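PDB 3L76: aspartokinase from Synechocystis, which probably catalyses the ATP-dependent phosphorylation of aspartate to 4-phospho-L-aspartate and binds lysine and threonine at its ACT domains. Local coordinates for residues R290-Q295 with E327-A332; Q295-D300 with F316-D321. One frame throughout, in Å; residues are numbered along the deposited sequence. Where two conformers were deposited one is given.

Interaction 1. Residues R290-Q295 with E327-A332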
# COMPACT_ATOMS: atom_id res chain seq x y z
N ARG A 290 31.52 50.71 -4.70
CA ARG A 290 31.51 51.39 -5.98
C ARG A 290 32.93 51.81 -6.36
O ARG A 290 33.41 51.47 -7.43
CB ARG A 290 30.57 52.59 -5.98
CG ARG A 290 29.10 52.25 -6.19
CD ARG A 290 28.33 53.49 -6.60
NE ARG A 290 28.65 54.63 -5.74
CZ ARG A 290 27.78 55.24 -4.95
NH1 ARG A 290 26.51 54.85 -4.91
NH2 ARG A 290 28.18 56.26 -4.19
N ASP A 291 33.60 52.53 -5.46
CA ASP A 291 34.95 53.00 -5.74
C ASP A 291 35.93 51.85 -5.95
O ASP A 291 36.71 51.86 -6.89
CB ASP A 291 35.46 53.95 -4.65
CG ASP A 291 34.63 55.21 -4.52
OD1 ASP A 291 33.87 55.52 -5.47
OD2 ASP A 291 34.73 55.88 -3.48
N ILE A 292 35.87 50.84 -5.08
CA ILE A 292 36.71 49.66 -5.26
C ILE A 292 36.53 49.03 -6.65
O ILE A 292 37.50 48.60 -7.28
CB ILE A 292 36.46 48.61 -4.18
CG1 ILE A 292 36.81 49.17 -2.81
CG2 ILE A 292 37.26 47.33 -4.47
CD1 ILE A 292 36.41 48.27 -1.65
N ALA A 293 35.30 48.99 -7.13
CA ALA A 293 35.02 48.36 -8.41
C ALA A 293 35.56 49.19 -9.57
O ALA A 293 35.93 48.65 -10.61
CB ALA A 293 33.54 48.11 -8.57
N GLN A 294 35.61 50.51 -9.37
CA GLN A 294 36.20 51.40 -10.37
C GLN A 294 37.68 51.08 -10.63
O GLN A 294 38.18 51.34 -11.72
CB GLN A 294 36.04 52.86 -9.95
CG GLN A 294 34.65 53.43 -10.18
CD GLN A 294 34.52 54.86 -9.66
OE1 GLN A 294 35.27 55.29 -8.79
NE2 GLN A 294 33.55 55.60 -10.20
N GLN A 295 38.36 50.53 -9.64
CA GLN A 295 39.69 49.96 -9.84
C GLN A 295 39.68 48.57 -10.50
O GLN A 295 40.73 47.96 -10.69
CB GLN A 295 40.44 49.88 -8.52
CG GLN A 295 40.69 51.21 -7.87
CD GLN A 295 41.36 52.19 -8.81
OE1 GLN A 295 40.88 53.31 -9.01
NE2 GLN A 295 42.48 51.77 -9.41
N GLU A 327 43.82 47.74 -0.30
CA GLU A 327 44.03 48.53 0.90
C GLU A 327 44.17 50.02 0.55
O GLU A 327 43.56 50.88 1.19
CB GLU A 327 45.28 48.05 1.64
CG GLU A 327 45.67 48.93 2.84
CD GLU A 327 46.97 48.48 3.51
OE1 GLU A 327 47.22 48.91 4.67
OE2 GLU A 327 47.73 47.70 2.90
N ALA A 328 44.98 50.31 -0.46
CA ALA A 328 45.22 51.68 -0.86
C ALA A 328 43.93 52.39 -1.25
O ALA A 328 43.65 53.48 -0.78
CB ALA A 328 46.25 51.74 -1.99
N VAL A 329 43.14 51.75 -2.11
CA VAL A 329 41.88 52.32 -2.57
C VAL A 329 40.93 52.56 -1.41
O VAL A 329 40.29 53.61 -1.31
CB VAL A 329 41.16 51.40 -3.57
CG1 VAL A 329 39.90 52.09 -4.08
CG2 VAL A 329 42.09 51.03 -4.71
N THR A 330 40.82 51.56 -0.54
CA THR A 330 40.00 51.67 0.66
C THR A 330 40.49 52.82 1.54
O THR A 330 39.69 53.63 2.01
CB THR A 330 39.94 50.33 1.44
OG1 THR A 330 39.44 49.29 0.59
CG2 THR A 330 39.03 50.46 2.67
N SER A 331 41.80 52.90 1.74
CA SER A 331 42.39 53.98 2.54
C SER A 331 42.04 55.36 2.00
O SER A 331 42.03 56.34 2.76
CB SER A 331 43.91 53.84 2.65
OG SER A 331 44.26 52.84 3.60
N ALA A 332 41.71 55.43 0.71
CA ALA A 332 41.45 56.72 0.08
C ALA A 332 39.97 57.13 0.11
O ALA A 332 39.65 58.31 0.19
CB ALA A 332 41.99 56.72 -1.34
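V329 reaches from helix 323-333 into the shallow groove between I292 and Q295, and it takes the largest single share, 73 Å², of a small contact of 174 Å². Its CB bond aims at segment 290-295, but CB stays behind the two methyls, which do the touching. The first torsion, with CG1 anti to the backbone N (chi1 -176°), puts CG1 over the backbone of the facing turn, 4.2 Å from I292 CA, and CG2 toward Q295. CG1 also lies 4.4 Å from I292 CG1 and skirts the carbonyl oxygen of D291. CG2, the other branch, meets Q295 CG at 3.5 Å. In Q295 the first torsion (chi1 -63°, CG anti to the carbonyl carbon) brings CG to the valine, and the bend at chi2 only sets the direction of the amide beyond. The two short helical segments run roughly antiparallel, their axes 9.7 Å apart at 139°, as the two helices of the ACT fold do where they lie side by side on one face of the antiparallel sheet. Deeper toward that sheet, I292 takes over: its CD1 comes 3.9 Å from T330 OG1, a hydroxyl hydrogen-bonded to A326 O one turn earlier. V273 and L275 of strand 271-279 also touch T330.

Interaction 2. Residues Q295-D300 with F316-D321. With LYS (lysine), chain E.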
# COMPACT_ATOMS: atom_id res chain seq x y z
N GLN A 295 38.36 50.53 -9.64
CA GLN A 295 39.69 49.96 -9.84
C GLN A 295 39.68 48.57 -10.50
O GLN A 295 40.73 47.96 -10.69
CB GLN A 295 40.44 49.88 -8.52
CG GLN A 295 40.69 51.21 -7.87
CD GLN A 295 41.36 52.19 -8.81
OE1 GLN A 295 40.88 53.31 -9.01
NE2 GLN A 295 42.48 51.77 -9.41
N GLN A 296 38.49 48.07 -10.83
CA GLN A 296 38.35 46.74 -11.40
C GLN A 296 38.84 45.67 -10.44
O GLN A 296 39.48 44.69 -10.86
CB GLN A 296 39.13 46.60 -12.70
CG GLN A 296 38.71 47.48 -13.82
CD GLN A 296 39.72 47.44 -14.93
OE1 GLN A 296 39.85 46.43 -15.63
NE2 GLN A 296 40.47 48.52 -15.09
N VAL A 297 38.56 45.85 -9.15
CA VAL A 297 38.95 44.90 -8.11
C VAL A 297 37.81 43.95 -7.81
O VAL A 297 36.78 44.35 -7.24
CB VAL A 297 39.34 45.64 -6.80
CG1 VAL A 297 39.43 44.67 -5.62
CG2 VAL A 297 40.62 46.45 -6.98
N ASP A 298 37.97 42.68 -8.18
CA ASP A 298 36.96 41.68 -7.87
C ASP A 298 37.00 41.29 -6.39
O ASP A 298 38.08 41.12 -5.81
CB ASP A 298 37.11 40.45 -8.75
CG ASP A 298 36.04 39.42 -8.47
OD1 ASP A 298 34.85 39.71 -8.75
OD2 ASP A 298 36.38 38.34 -7.97
N ILE A 299 35.82 41.14 -5.80
CA ILE A 299 35.72 40.79 -4.39
C ILE A 299 35.10 39.38 -4.16
O ILE A 299 34.22 38.94 -4.90
CB ILE A 299 34.88 41.84 -3.63
CG1 ILE A 299 35.54 43.21 -3.74
CG2 ILE A 299 34.67 41.42 -2.17
CD1 ILE A 299 35.10 44.18 -2.70
N ASP A 300 35.58 38.68 -3.14
CA ASP A 300 34.99 37.41 -2.71
C ASP A 300 34.03 37.58 -1.53
O ASP A 300 32.86 37.85 -1.73
CB ASP A 300 36.07 36.41 -2.32
CG ASP A 300 35.48 35.06 -1.91
OD1 ASP A 300 34.35 34.79 -2.34
OD2 ASP A 300 36.14 34.31 -1.15
N PHE A 316 35.82 42.59 3.78
CA PHE A 316 35.78 41.85 2.53
C PHE A 316 37.11 41.15 2.29
O PHE A 316 38.11 41.45 2.94
CB PHE A 316 35.39 42.75 1.35
CG PHE A 316 36.33 43.88 1.10
CD1 PHE A 316 37.39 43.74 0.24
CD2 PHE A 316 36.14 45.11 1.71
CE1 PHE A 316 38.25 44.80 -0.01
CE2 PHE A 316 37.00 46.17 1.47
CZ PHE A 316 38.05 46.01 0.61
N THR A 317 37.11 40.16 1.40
CA THR A 317 38.37 39.52 1.04
C THR A 317 38.63 39.66 -0.43
O THR A 317 37.75 39.90 -1.24
CB THR A 317 38.43 38.02 1.42
OG1 THR A 317 37.50 37.27 0.62
CG2 THR A 317 38.16 37.84 2.91
N VAL A 318 39.88 39.41 -0.76
CA VAL A 318 40.40 39.70 -2.06
C VAL A 318 41.54 38.69 -2.23
O VAL A 318 42.04 38.12 -1.25
CB VAL A 318 40.85 41.18 -1.99
CG1 VAL A 318 42.34 41.40 -2.20
CG2 VAL A 318 39.86 42.16 -2.66
N VAL A 319 41.92 38.43 -3.48
CA VAL A 319 43.08 37.59 -3.76
C VAL A 319 44.34 38.24 -3.18
O VAL A 319 44.49 39.46 -3.24
CB VAL A 319 43.19 37.37 -5.28
CG1 VAL A 319 44.64 37.16 -5.71
CG2 VAL A 319 42.29 36.21 -5.70
N LYS A 320 45.24 37.43 -2.62
CA LYS A 320 46.46 37.91 -1.96
C LYS A 320 47.21 39.03 -2.69
O LYS A 320 47.66 40.02 -2.08
CB LYS A 320 47.43 36.76 -1.68
CG LYS A 320 47.14 35.95 -0.43
CD LYS A 320 48.28 34.96 -0.14
CE LYS A 320 47.87 33.93 0.92
NZ LYS A 320 47.00 34.48 2.04
N ASP A 321 47.36 38.88 -4.00
CA ASP A 321 48.12 39.79 -4.84
C ASP A 321 47.42 41.13 -5.04
O ASP A 321 48.03 42.11 -5.50
CB ASP A 321 48.37 39.16 -6.21
CG ASP A 321 49.46 38.10 -6.18
OD1 ASP A 321 50.28 38.12 -5.24
OD2 ASP A 321 49.50 37.26 -7.10
N LYS E . 32.73 39.26 -6.96
CA LYS E . 31.60 40.18 -6.97
C LYS E . 32.09 41.62 -6.79
O LYS E . 33.29 41.87 -6.60
CB LYS E . 30.57 39.81 -5.88
CG LYS E . 31.14 39.72 -4.45
CD LYS E . 30.04 39.34 -3.44
CE LYS E . 29.69 37.86 -3.50
NZ LYS E . 30.92 37.01 -3.34
OXT LYS E . 31.31 42.57 -6.87
O HOH W 1 40.58 39.17 -5.82
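I299 and F316 make the tight part of this contact: the isoleucine CD1 sits obliquely to the ring, an off-centre CH-pi contact 4.2 Å from its centroid, while CG2 packs near T317 O. Alongside, D300 N donates a nearly straight bond (3.1 Å, 167°) to T317 O, arriving tilted from the carbonyl plane. V297 CG1 crosses V318 CG2 at about a right angle, 3.9 Å away. Past V318 the two segments part, and a water takes over, donating to D298 O and accepting from the N of V319, an exposed residue. The other edge of 295-300 grips a bound lysine in a pocket consistent with allosteric control. D298 CG, anti to its N (chi1 -178°), places OD1 2.8 Å from the ligand N, which also donates to I299 O at 2.6 Å; I299 N holds the ligand O, and D300 O takes its NZ. An alanine at D298 would probably leave the ligand N without its charged partner, held within this contact by I299 O. D300 OD2 turns to K357 and Q270. The loop follows a Schellman motif at Q296; F316 pairs with V273 of strand 271-279, and helices 284-294 and 323-333 both touch its ring.

How the interactions relate
Both contacts belong to the same ACT domain and share Q295, whose side chain touches the partner segment in interaction 1 but not in interaction 2. Interaction 2 is nested within the chain loop that interaction 1 closes. Interaction 1 joins helix to helix and is partly open, largely apolar across its interface; interaction 2, joining a loop to a strand, is buried and mixes apolar packing with a backbone bond, a water bridge and direct hold on the ligand. They meet round the F316 ring: I292 CD1 and the T330 OG1 hydroxyl, in packing contact, each lie 3.6 Å from F316 CZ, and I292 CG2 approaches I299 CD1. The helix pair thus covers the sheet face beside the lysine pocket.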